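Local coordinates for 2S Albumin protein (Dolichos, PDB 6IX1) that probably serves as a seed storage albumin and folds as a four-bladed beta-propeller of the hemopexin type, at residues N5-S10 / V16-C21; R153-T156 / V161-G164; F106-N111 / G139-D144; A53-A58 / S97-I102. One frame throughout, in Å; residues are numbered along the deposited sequence.

Contact 1: residues N5-S10 / V16-C21; sequences NAAFRS and VYFFEC
A classic beta bulge, N5 and A6 set against F19, opens the hairpin of strands 6-9 and 15-20, the first two of an antiparallel sheet in this hemopexin-type propeller. The two strand segments run antiparallel, at 169° to each other, with axes 4.7 Å apart at the closest. At the bulge, F19 O accepts from N5 N at 2.8 Å and, more weakly, from A6 N; F19 N returns a nearly straight bond to A6 O. F8 and Y17 form the next hydrogen-bonded pair, joined in both directions between backbone N and O. From within the bulge, N5 also uses its side chain: OD1 accepts from C21 N at 2.9 Å, the donor tilted out of the amide plane.

F8, Y17 and F19 build an aromatic cluster on the sheet face they share with A6. CG of F8 sits between its backbone N and carbonyl carbon (chi1 70°), and this turns the ring in beneath Y17. Y17 CB lies over the centre of the F8 ring, 4.1 Å from the centroid, a CH-pi contact. The planes of F8 and Y17 differ by 28°, but the rings are slid apart and barely overlap; F8 CE1 still approaches Y17 CD1 to 3.3 Å. F19 adds its CE2 at 3.7 Å from F8 CE2. Y86 also meets the rings of F8 and Y17. On the other face, A7 CB touches F18 CD1. At the far end one water lies 2.6 Å from S10 OG, also bonded to R12 N, and 2.9 Å from Y17 OH.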
loop_
_atom_site.group_PDB
_atom_site.type_symbol
_atom_site.label_atom_id
_atom_site.label_comp_id
_atom_site.label_asym_id
_atom_site.label_seq_id
_atom_site.Cartn_x
_atom_site.Cartn_y
_atom_site.Cartn_z
ATOM N N ASN A 5 3.306 4.597 -6.448
ATOM C CA ASN A 5 4.005 4.916 -5.221
ATOM C C ASN A 5 3.293 4.402 -3.989
ATOM O O ASN A 5 3.996 4.215 -2.984
ATOM C CB ASN A 5 4.215 6.425 -5.052
ATOM C CG ASN A 5 4.936 7.011 -6.206
ATOM O OD1 ASN A 5 4.397 7.714 -7.059
ATOM N ND2 ASN A 5 6.242 6.841 -6.166
ATOM N N ALA A 6 2.018 4.147 -4.000
ATOM C CA ALA A 6 1.315 3.571 -2.873
ATOM C C ALA A 6 -0.007 2.989 -3.313
ATOM O O ALA A 6 -0.554 3.462 -4.346
ATOM C CB ALA A 6 1.124 4.623 -1.783
ATOM N N ALA A 7 -0.580 2.118 -2.532
ATOM C CA ALA A 7 -1.934 1.625 -2.801
ATOM C C ALA A 7 -2.622 1.238 -1.516
ATOM O O ALA A 7 -1.947 0.898 -0.496
ATOM C CB ALA A 7 -1.813 0.432 -3.726
ATOM N N PHE A 8 -3.941 1.183 -1.518
ATOM C CA PHE A 8 -4.666 0.508 -0.437
ATOM C C PHE A 8 -6.007 0.008 -0.944
ATOM O O PHE A 8 -6.558 0.516 -1.940
ATOM C CB PHE A 8 -4.784 1.396 0.814
ATOM C CG PHE A 8 -5.681 2.604 0.749
ATOM C CD1 PHE A 8 -7.068 2.472 0.842
ATOM C CD2 PHE A 8 -5.104 3.839 0.594
ATOM C CE1 PHE A 8 -7.857 3.606 0.805
ATOM C CE2 PHE A 8 -5.925 4.972 0.605
ATOM C CZ PHE A 8 -7.297 4.843 0.667
ATOM N N ARG A 9 -6.489 -1.008 -0.267
ATOM C CA ARG A 9 -7.738 -1.695 -0.575
ATOM C C ARG A 9 -8.909 -0.948 0.049
ATOM O O ARG A 9 -8.926 -0.666 1.259
ATOM C CB ARG A 9 -7.649 -3.123 0.015
ATOM C CG ARG A 9 -8.892 -3.938 -0.212
ATOM C CD ARG A 9 -8.902 -5.287 0.425
ATOM N NE ARG A 9 -8.764 -5.222 1.859
ATOM C CZ ARG A 9 -8.614 -6.319 2.627
ATOM N NH1 ARG A 9 -8.466 -7.496 2.101
ATOM N NH2 ARG A 9 -8.466 -6.139 3.948
ATOM N N SER A 10 -9.910 -0.606 -0.776
ATOM C CA SER A 10 -11.072 0.106 -0.267
ATOM C C SER A 10 -11.971 -0.862 0.504
ATOM O O SER A 10 -12.056 -2.046 0.229
ATOM C CB SER A 10 -11.871 0.690 -1.405
ATOM O OG SER A 10 -12.975 1.374 -0.894
ATOM N N VAL A 16 -9.649 -0.273 -5.495
ATOM C CA VAL A 16 -8.285 -0.004 -5.020
ATOM C C VAL A 16 -7.971 1.470 -5.340
ATOM O O VAL A 16 -8.415 2.029 -6.356
ATOM C CB VAL A 16 -7.229 -0.957 -5.626
ATOM C CG1 VAL A 16 -7.169 -0.880 -7.175
ATOM C CG2 VAL A 16 -5.840 -0.675 -5.059
ATOM N N TYR A 17 -7.261 2.096 -4.408
ATOM C CA TYR A 17 -6.695 3.422 -4.623
ATOM C C TYR A 17 -5.205 3.302 -4.935
ATOM O O TYR A 17 -4.486 2.626 -4.193
ATOM C CB TYR A 17 -6.878 4.285 -3.372
ATOM C CG TYR A 17 -8.301 4.664 -3.042
ATOM C CD1 TYR A 17 -9.060 3.815 -2.292
ATOM C CD2 TYR A 17 -8.913 5.823 -3.509
ATOM C CE1 TYR A 17 -10.376 4.076 -1.969
ATOM C CE2 TYR A 17 -10.230 6.113 -3.167
ATOM C CZ TYR A 17 -10.988 5.209 -2.423
ATOM O OH TYR A 17 -12.302 5.407 -2.086
ATOM N N PHE A 18 -4.777 3.911 -6.013
ATOM C CA PHE A 18 -3.377 3.979 -6.421
ATOM C C PHE A 18 -2.913 5.418 -6.394
ATOM O O PHE A 18 -3.563 6.254 -7.019
ATOM C CB PHE A 18 -3.120 3.443 -7.826
ATOM C CG PHE A 18 -3.365 1.978 -8.050
ATOM C CD1 PHE A 18 -2.814 1.051 -7.251
ATOM C CD2 PHE A 18 -4.093 1.514 -9.119
ATOM C CE1 PHE A 18 -2.979 -0.293 -7.476
ATOM C CE2 PHE A 18 -4.213 0.181 -9.396
ATOM C CZ PHE A 18 -3.658 -0.740 -8.554
ATOM N N PHE A 19 -1.788 5.647 -5.709
ATOM C CA PHE A 19 -1.170 6.990 -5.640
ATOM C C PHE A 19 0.089 7.043 -6.489
ATOM O O PHE A 19 0.916 6.109 -6.469
ATOM C CB PHE A 19 -0.844 7.337 -4.168
ATOM C CG PHE A 19 -2.112 7.352 -3.365
ATOM C CD1 PHE A 19 -2.901 8.470 -3.305
ATOM C CD2 PHE A 19 -2.533 6.220 -2.748
ATOM C CE1 PHE A 19 -4.122 8.441 -2.649
ATOM C CE2 PHE A 19 -3.752 6.200 -2.084
ATOM C CZ PHE A 19 -4.532 7.310 -2.046
ATOM N N GLU A 20 0.201 8.114 -7.275
ATOM C CA GLU A 20 1.295 8.363 -8.224
ATOM C C GLU A 20 1.660 9.831 -8.047
ATOM O O GLU A 20 0.923 10.717 -8.485
ATOM C CB GLU A 20 0.867 8.011 -9.633
ATOM C CG GLU A 20 0.181 6.670 -9.691
ATOM C CD GLU A 20 -1.114 6.668 -10.500
ATOM O OE1 GLU A 20 -0.935 6.149 -11.359
ATOM O OE2 GLU A 20 -2.226 7.297 -10.195
ATOM N N CYS A 21 2.760 10.059 -7.351
ATOM C CA CYS A 21 3.209 11.402 -7.016
ATOM C C CYS A 21 2.079 12.058 -6.226
ATOM O O CYS A 21 1.615 11.535 -5.224
ATOM C CB CYS A 21 3.712 12.190 -8.220
ATOM S SG CYS A 21 5.046 11.286 -8.988
HETATM O O HOH W 1 -13.909 3.119 -2.654
#

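Contact 2: residues R153-T156 / V161-G164; sequences RNIT and VLKG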
loop_
_atom_site.group_PDB
_atom_site.type_symbol
_atom_site.label_atom_id
_atom_site.label_comp_id
_atom_site.label_asym_id
_atom_site.label_seq_id
_atom_site.Cartn_x
_atom_site.Cartn_y
_atom_site.Cartn_z
ATOM N N ARG A 153 12.996 -8.336 9.715
ATOM C CA ARG A 153 13.784 -9.371 9.045
ATOM C C ARG A 153 13.942 -9.073 7.554
ATOM O O ARG A 153 13.368 -8.101 7.067
ATOM C CB ARG A 153 13.145 -10.766 9.189
ATOM C CG ARG A 153 12.931 -11.024 10.669
ATOM C CD ARG A 153 12.367 -12.439 10.814
ATOM N NE ARG A 153 11.070 -12.626 10.113
ATOM C CZ ARG A 153 10.558 -13.784 9.817
ATOM N NH1 ARG A 153 11.212 -14.911 10.113
ATOM N NH2 ARG A 153 9.413 -13.822 9.184
ATOM N N ASN A 154 14.663 -9.933 6.854
ATOM C CA ASN A 154 14.696 -9.733 5.409
ATOM C C ASN A 154 13.310 -10.141 4.881
ATOM O O ASN A 154 12.708 -11.096 5.358
ATOM C CB ASN A 154 15.826 -10.535 4.782
ATOM C CG ASN A 154 17.190 -9.959 5.031
ATOM O OD1 ASN A 154 17.378 -8.990 5.719
ATOM N ND2 ASN A 154 18.177 -10.556 4.443
ATOM N N ILE A 155 12.959 -9.477 3.784
ATOM C CA ILE A 155 11.722 -9.881 3.052
ATOM C C ILE A 155 11.702 -11.379 2.796
ATOM O O ILE A 155 10.656 -12.056 2.992
ATOM C CB ILE A 155 11.632 -9.094 1.754
ATOM C CG1 ILE A 155 11.342 -7.626 2.060
ATOM C CG2 ILE A 155 10.609 -9.724 0.804
ATOM C CD1 ILE A 155 11.364 -6.655 0.902
ATOM N N THR A 156 12.836 -11.966 2.393
ATOM C CA THR A 156 12.825 -13.368 2.021
ATOM C C THR A 156 12.851 -14.300 3.229
ATOM O O THR A 156 12.779 -15.503 3.035
ATOM C CB THR A 156 13.936 -13.674 1.042
ATOM O OG1 THR A 156 15.178 -13.279 1.611
ATOM C CG2 THR A 156 13.706 -13.038 -0.299
ATOM N N VAL A 161 9.460 -17.252 -1.341
ATOM C CA VAL A 161 8.960 -17.414 -2.713
ATOM C C VAL A 161 9.482 -16.279 -3.591
ATOM O O VAL A 161 9.473 -16.414 -4.787
ATOM C CB VAL A 161 7.430 -17.552 -2.700
ATOM C CG1 VAL A 161 6.749 -16.238 -2.479
ATOM C CG2 VAL A 161 6.889 -18.146 -4.000
ATOM N N LEU A 162 9.833 -15.156 -3.000
ATOM C CA LEU A 162 10.300 -13.981 -3.764
ATOM C C LEU A 162 11.819 -13.972 -3.998
ATOM O O LEU A 162 12.301 -13.122 -4.703
ATOM C CB LEU A 162 9.950 -12.695 -3.000
ATOM C CG LEU A 162 8.466 -12.473 -2.793
ATOM C CD1 LEU A 162 8.268 -11.184 -1.993
ATOM C CD2 LEU A 162 7.742 -12.336 -4.119
ATOM N N LYS A 163 12.514 -14.970 -3.463
ATOM C CA LYS A 163 13.946 -15.110 -3.772
ATOM C C LYS A 163 14.119 -15.241 -5.280
ATOM O O LYS A 163 13.445 -15.986 -5.970
ATOM C CB LYS A 163 14.552 -16.319 -3.076
ATOM C CG LYS A 163 14.667 -16.111 -1.572
ATOM C CD LYS A 163 15.177 -17.349 -0.829
ATOM C CE LYS A 163 15.420 -17.156 0.628
ATOM N NZ LYS A 163 16.266 -18.167 1.178
ATOM N N GLY A 164 15.125 -14.522 -5.804
ATOM C CA GLY A 164 15.448 -14.519 -7.209
ATOM C C GLY A 164 14.618 -13.571 -8.021
ATOM O O GLY A 164 14.601 -13.645 -9.263
#
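Apolar contact carries the whole meeting of T156 with K163 and of I155 with L162; no hydrogen bond crosses between the two segments. T156 CG2 presses on K163 CG at 3.5 Å, closer than a usual carbon-carbon contact, and the two side chains cross at about a right angle. The threonine is turned with OG1 between backbone N and carbonyl carbon (chi1 56°), which leaves CG2 to face the lysine. K163 runs extended past CG, and its CE passes 3.8 Å from T156 CB, so the aliphatic chain rather than the amine does the touching. Deeper in, I155 CG2 meets L162 CD1 at 3.9 Å; L162 also packs on F167 and on L205 of strand 204-211.

The polar links nearby join side chains to backbone. D157 accepts the N154 amide through OD2, while E168 takes G164 N through OE1 and T165 OG1 bonds to L162 O.

The weakly bonded helical turn that follows strand 151-154 thus packs on L162, at the end of the 3-10 turn, and on K163 just after it, as the chain leaves one sheet for the next, a connection characteristic of the hemopexin-type beta-propeller.

Contact 3: residues F106-N111 / G139-D144; sequences FPVLKN and GRIAYD. With SO4 (sulfate ion), chain E.
I141 reaches from strand 137-142 into the loop residues F106, V108 and L109. Its CB points toward that loop, and CG1, anti to the backbone N (chi1 -164°), carries CD1 to the loop, leaving CG2 between N and the carbonyl carbon. The chain stays extended, so the contact is made by its last atom. CD1 lies 3.6 Å from F106 CD1, with CB and CG of the same phenylalanine slightly farther off; the two side chains cross at about a right angle. The same methyl meets V108 CG2 at 3.9 Å and, more loosely, L109 CG at 4.2 Å. The 3-10 segment 107-109 brings these residues together, its turn closed by the bond from L109 N to F106 O. L132 of the adjacent strand and L148 extend the apolar patch.

One residue earlier on the strand, R140 works differently. Its guanidinium meets a sulfate, probably from the crystallisation liquor, edge-on: NE gives a bond of 2.8 Å to O4, and NH1 reaches that same O4 at 3.0 Å. The hydroxyls of Y131 and Y138 and the G199 amide hold the ion as well, and V149 O takes R140 NH2.

Across the two segments, then, the contact is purely van der Waals, one methyl set among three side chains, whereas the anion probably offsets the charge of R140.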
loop_
_atom_site.group_PDB
_atom_site.type_symbol
_atom_site.label_atom_id
_atom_site.label_comp_id
_atom_site.label_asym_id
_atom_site.label_seq_id
_atom_site.Cartn_x
_atom_site.Cartn_y
_atom_site.Cartn_z
ATOM N N PHE A 106 3.533 5.632 15.838
ATOM C CA PHE A 106 3.800 4.236 16.213
ATOM C C PHE A 106 5.095 4.225 16.987
ATOM O O PHE A 106 6.169 3.943 16.422
ATOM C CB PHE A 106 3.920 3.337 14.993
ATOM C CG PHE A 106 2.754 3.361 14.049
ATOM C CD1 PHE A 106 1.591 2.668 14.335
ATOM C CD2 PHE A 106 2.817 4.106 12.888
ATOM C CE1 PHE A 106 0.494 2.769 13.472
ATOM C CE2 PHE A 106 1.728 4.137 11.993
ATOM C CZ PHE A 106 0.597 3.444 12.265
ATOM N N PRO A 107 5.043 4.548 18.299
ATOM C CA PRO A 107 6.279 4.572 19.099
ATOM C C PRO A 107 7.174 3.322 19.025
ATOM O O PRO A 107 8.413 3.474 19.160
ATOM C CB PRO A 107 5.744 4.819 20.513
ATOM C CG PRO A 107 4.547 5.724 20.277
ATOM C CD PRO A 107 3.921 5.134 19.022
ATOM N N VAL A 108 6.601 2.140 18.769
ATOM C CA VAL A 108 7.433 0.921 18.668
ATOM C C VAL A 108 8.381 1.015 17.485
ATOM O O VAL A 108 9.368 0.256 17.427
ATOM C CB VAL A 108 6.608 -0.357 18.508
ATOM C CG1 VAL A 108 5.870 -0.681 19.786
ATOM C CG2 VAL A 108 5.749 -0.383 17.264
ATOM N N LEU A 109 8.077 1.896 16.551
ATOM C CA LEU A 109 8.905 2.058 15.332
ATOM C C LEU A 109 9.997 3.119 15.536
ATOM O O LEU A 109 10.838 3.251 14.660
ATOM C CB LEU A 109 8.010 2.394 14.100
ATOM C CG LEU A 109 6.947 1.357 13.734
ATOM C CD1 LEU A 109 6.237 1.778 12.429
ATOM C CD2 LEU A 109 7.513 0.002 13.625
ATOM N N LYS A 110 9.928 3.880 16.617
ATOM C CA LYS A 110 11.008 4.851 16.853
ATOM C C LYS A 110 12.340 4.111 16.900
ATOM O O LYS A 110 12.416 2.971 17.447
ATOM C CB LYS A 110 10.799 5.583 18.178
ATOM C CG LYS A 110 11.712 6.780 18.397
ATOM C CD LYS A 110 11.667 7.308 19.835
ATOM C CE LYS A 110 12.594 8.511 19.924
ATOM N NZ LYS A 110 12.799 8.994 21.304
ATOM N N ASN A 111 13.358 4.691 16.292
ATOM C CA ASN A 111 14.708 4.124 16.246
ATOM C C ASN A 111 14.855 2.934 15.334
ATOM O O ASN A 111 15.991 2.450 15.272
ATOM C CB ASN A 111 15.252 3.852 17.638
ATOM C CG ASN A 111 15.222 5.082 18.524
ATOM O OD1 ASN A 111 15.560 6.179 18.087
ATOM N ND2 ASN A 111 14.718 4.910 19.731
ATOM N N GLY A 139 8.618 -5.901 8.521
ATOM C CA GLY A 139 8.000 -6.334 9.749
ATOM C C GLY A 139 6.537 -6.271 9.705
ATOM O O GLY A 139 5.937 -6.108 8.590
ATOM N N ARG A 140 5.892 -6.501 10.814
ATOM C CA ARG A 140 4.444 -6.458 10.926
ATOM C C ARG A 140 4.028 -5.650 12.128
ATOM O O ARG A 140 4.600 -5.868 13.214
ATOM C CB ARG A 140 3.864 -7.848 11.112
ATOM C CG ARG A 140 4.342 -8.996 10.258
ATOM C CD ARG A 140 4.404 -10.184 11.154
ATOM N NE ARG A 140 5.407 -11.109 10.753
ATOM C CZ ARG A 140 6.569 -11.333 11.335
ATOM N NH1 ARG A 140 7.249 -12.343 10.870
ATOM N NH2 ARG A 140 6.960 -10.752 12.449
ATOM N N ILE A 141 3.038 -4.804 11.932
ATOM C CA ILE A 141 2.432 -4.062 13.047
ATOM C C ILE A 141 0.983 -4.504 13.189
ATOM O O ILE A 141 0.309 -4.657 12.188
ATOM C CB ILE A 141 2.669 -2.569 12.890
ATOM C CG1 ILE A 141 2.404 -1.801 14.174
ATOM C CG2 ILE A 141 1.881 -2.055 11.710
ATOM C CD1 ILE A 141 3.211 -0.575 14.294
ATOM N N ALA A 142 0.524 -4.600 14.415
ATOM C CA ALA A 142 -0.920 -4.742 14.696
ATOM C C ALA A 142 -1.418 -3.323 14.860
ATOM O O ALA A 142 -0.990 -2.593 15.742
ATOM C CB ALA A 142 -1.131 -5.559 15.950
ATOM N N TYR A 143 -2.293 -2.840 13.961
ATOM C CA TYR A 143 -2.620 -1.395 13.899
ATOM C C TYR A 143 -3.370 -0.934 15.135
ATOM O O TYR A 143 -3.356 0.212 15.413
ATOM C CB TYR A 143 -3.296 -0.988 12.597
ATOM C CG TYR A 143 -4.694 -1.526 12.403
ATOM C CD1 TYR A 143 -5.788 -1.011 13.097
ATOM C CD2 TYR A 143 -4.929 -2.594 11.575
ATOM C CE1 TYR A 143 -7.052 -1.540 12.968
ATOM C CE2 TYR A 143 -6.168 -3.102 11.390
ATOM C CZ TYR A 143 -7.252 -2.590 12.095
ATOM O OH TYR A 143 -8.488 -3.113 11.943
ATOM N N ASP A 144 -4.119 -1.863 15.766
ATOM C CA ASP A 144 -5.019 -1.434 16.852
ATOM C C ASP A 144 -4.282 -1.314 18.158
ATOM O O ASP A 144 -4.484 -0.378 18.851
ATOM C CB ASP A 144 -6.189 -2.402 16.977
ATOM C CG ASP A 144 -5.907 -3.867 17.214
ATOM O OD1 ASP A 144 -4.740 -4.290 16.987
ATOM O OD2 ASP A 144 -6.853 -4.557 17.593
HETATM S S SO4 E . 4.658 -13.580 8.081
HETATM O O1 SO4 E . 3.402 -13.154 8.815
HETATM O O2 SO4 E . 4.023 -13.647 6.763
HETATM O O3 SO4 E . 4.922 -14.796 8.656
HETATM O O4 SO4 E . 5.601 -12.557 8.320
#

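Contact 4: residues A53-A58 / S97-I102; sequences AGTAFA and SGPTTI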
loop_
_atom_site.group_PDB
_atom_site.type_symbol
_atom_site.label_atom_id
_atom_site.label_comp_id
_atom_site.label_asym_id
_atom_site.label_seq_id
_atom_site.Cartn_x
_atom_site.Cartn_y
_atom_site.Cartn_z
ATOM N N ALA A 53 -5.559 18.549 1.919
ATOM C CA ALA A 53 -5.068 19.752 1.212
ATOM C C ALA A 53 -4.123 20.516 2.134
ATOM O O ALA A 53 -4.411 20.619 3.306
ATOM C CB ALA A 53 -6.207 20.596 0.743
ATOM N N GLY A 54 -2.998 20.994 1.585
ATOM C CA GLY A 54 -1.998 21.732 2.339
ATOM C C GLY A 54 -1.096 20.869 3.180
ATOM O O GLY A 54 -0.341 21.453 3.937
ATOM N N THR A 55 -1.164 19.550 3.099
ATOM C CA THR A 55 -0.285 18.629 3.849
ATOM C C THR A 55 0.710 17.976 2.887
ATOM O O THR A 55 0.588 18.048 1.641
ATOM C CB THR A 55 -1.070 17.548 4.577
ATOM O OG1 THR A 55 -1.515 16.618 3.591
ATOM C CG2 THR A 55 -2.218 18.063 5.422
ATOM N N ALA A 56 1.701 17.319 3.459
ATOM C CA ALA A 56 2.726 16.541 2.725
ATOM C C ALA A 56 2.018 15.464 1.887
ATOM O O ALA A 56 2.600 15.002 0.897
ATOM C CB ALA A 56 3.683 15.959 3.702
ATOM N N PHE A 57 0.888 15.000 2.400
ATOM C CA PHE A 57 0.162 13.902 1.727
ATOM C C PHE A 57 -0.419 14.349 0.394
ATOM O O PHE A 57 -0.584 13.510 -0.505
ATOM C CB PHE A 57 -0.902 13.302 2.644
ATOM C CG PHE A 57 -0.330 13.035 4.005
ATOM C CD1 PHE A 57 0.508 11.972 4.196
ATOM C CD2 PHE A 57 -0.619 13.884 5.055
ATOM C CE1 PHE A 57 1.100 11.767 5.418
ATOM C CE2 PHE A 57 0.026 13.704 6.255
ATOM C CZ PHE A 57 0.879 12.635 6.464
ATOM N N ALA A 58 -0.710 15.637 0.258
ATOM C CA ALA A 58 -1.170 16.180 -1.021
ATOM C C ALA A 58 0.034 16.548 -1.895
ATOM O O ALA A 58 0.069 16.280 -3.112
ATOM C CB ALA A 58 -2.034 17.399 -0.802
ATOM N N SER A 97 -6.085 11.100 13.000
ATOM C CA SER A 97 -4.910 11.211 13.895
ATOM C C SER A 97 -3.777 11.800 13.068
ATOM O O SER A 97 -3.639 11.407 11.933
ATOM C CB SER A 97 -4.527 9.864 14.541
ATOM O OG SER A 97 -3.407 9.951 15.400
ATOM N N GLY A 98 -2.947 12.651 13.662
ATOM C CA GLY A 98 -1.855 13.330 12.962
ATOM C C GLY A 98 -2.356 14.535 12.157
ATOM O O GLY A 98 -3.459 15.041 12.470
ATOM N N PRO A 99 -1.612 15.010 11.139
ATOM C CA PRO A 99 -0.353 14.436 10.695
ATOM C C PRO A 99 0.687 14.505 11.826
ATOM O O PRO A 99 0.708 15.403 12.633
ATOM C CB PRO A 99 0.077 15.387 9.579
ATOM C CG PRO A 99 -1.236 15.879 9.023
ATOM C CD PRO A 99 -2.032 16.088 10.270
ATOM N N THR A 100 1.536 13.509 11.910
ATOM C CA THR A 100 2.675 13.496 12.855
ATOM C C THR A 100 3.787 12.648 12.270
ATOM O O THR A 100 3.628 12.119 11.195
ATOM C CB THR A 100 2.219 13.017 14.239
ATOM O OG1 THR A 100 3.231 13.274 15.191
ATOM C CG2 THR A 100 1.851 11.553 14.243
ATOM N N THR A 101 4.881 12.505 13.008
ATOM C CA THR A 101 5.956 11.626 12.520
ATOM C C THR A 101 5.568 10.155 12.676
ATOM O O THR A 101 4.784 9.812 13.566
ATOM C CB THR A 101 7.312 11.906 13.158
ATOM O OG1 THR A 101 7.184 11.557 14.537
ATOM C CG2 THR A 101 7.805 13.310 12.893
ATOM N N ILE A 102 6.205 9.297 11.916
ATOM C CA ILE A 102 5.970 7.833 12.054
ATOM C C ILE A 102 6.246 7.403 13.488
ATOM O O ILE A 102 5.533 6.601 14.062
ATOM C CB ILE A 102 6.810 7.055 11.038
ATOM C CG1 ILE A 102 6.297 7.365 9.634
ATOM C CG2 ILE A 102 6.848 5.549 11.385
ATOM C CD1 ILE A 102 7.290 6.986 8.575
#
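F57 carries its CG anti to the carbonyl carbon (chi1 -47°), and with chi2 at -75° the ring presents CE2 to P99, whose own position depends on a cis peptide bond after G98. The proline meets the ring at its edge: CB lies near the ring plane, 3.7 Å from F57 CE2, and P99 CG stands at 3.7 Å from the same F57 CE2. The two side chains pass at a slant, and the ring faces take no part in this touch. A second, looser contact runs from T55 CG2 to P99 CG at 4.3 Å.

The loop that offers F57 is folded by T55. A58 N bonds to T55 O at 3.1 Å, closing a turn over A56 and F57, and F57 N makes a weak bond of 3.1 Å to T55 OG1, as in an ST turn. That hydroxyl has its stronger partner in L52 O. A56 O in turn is held by S77 OG.

On the other side, P99 is placed by strand 98-101, which pairs with strand 80-85 through T100 and C81.

F57 is buried: V75, S77, Q80 and A82 of the sheet lie against it, as does I62, while P99 covers its outer edge from an exposed position. The loop leading from the first sheet into the second thereby packs on that second sheet, consistent with a connection between successive blades of a hemopexin-type propeller.

In the fold
Contact 1 lies nearest the middle of the molecule, its centre about 6 Å from that of the chain, and alone of the four joins paired strands by backbone hydrogen bonds. Contacts 2, 3 and 4 sit about 16 to 18 Å out, where connecting loops pack on one another or on a strand by carbon contacts; of these contact 3 is the buried one, contacts 2 and 4 only partly so. Contacts 2 and 3 reach neighbouring strands of one sheet, and their like charges lie close, R153 NH2 within 3.1 Å of R140 NH1. Contacts 3 and 4 touch through L109 CD1 and I102 CG2, 4.0 Å apart, while contacts 2 and 4 lie on opposite sides of the chain's centre.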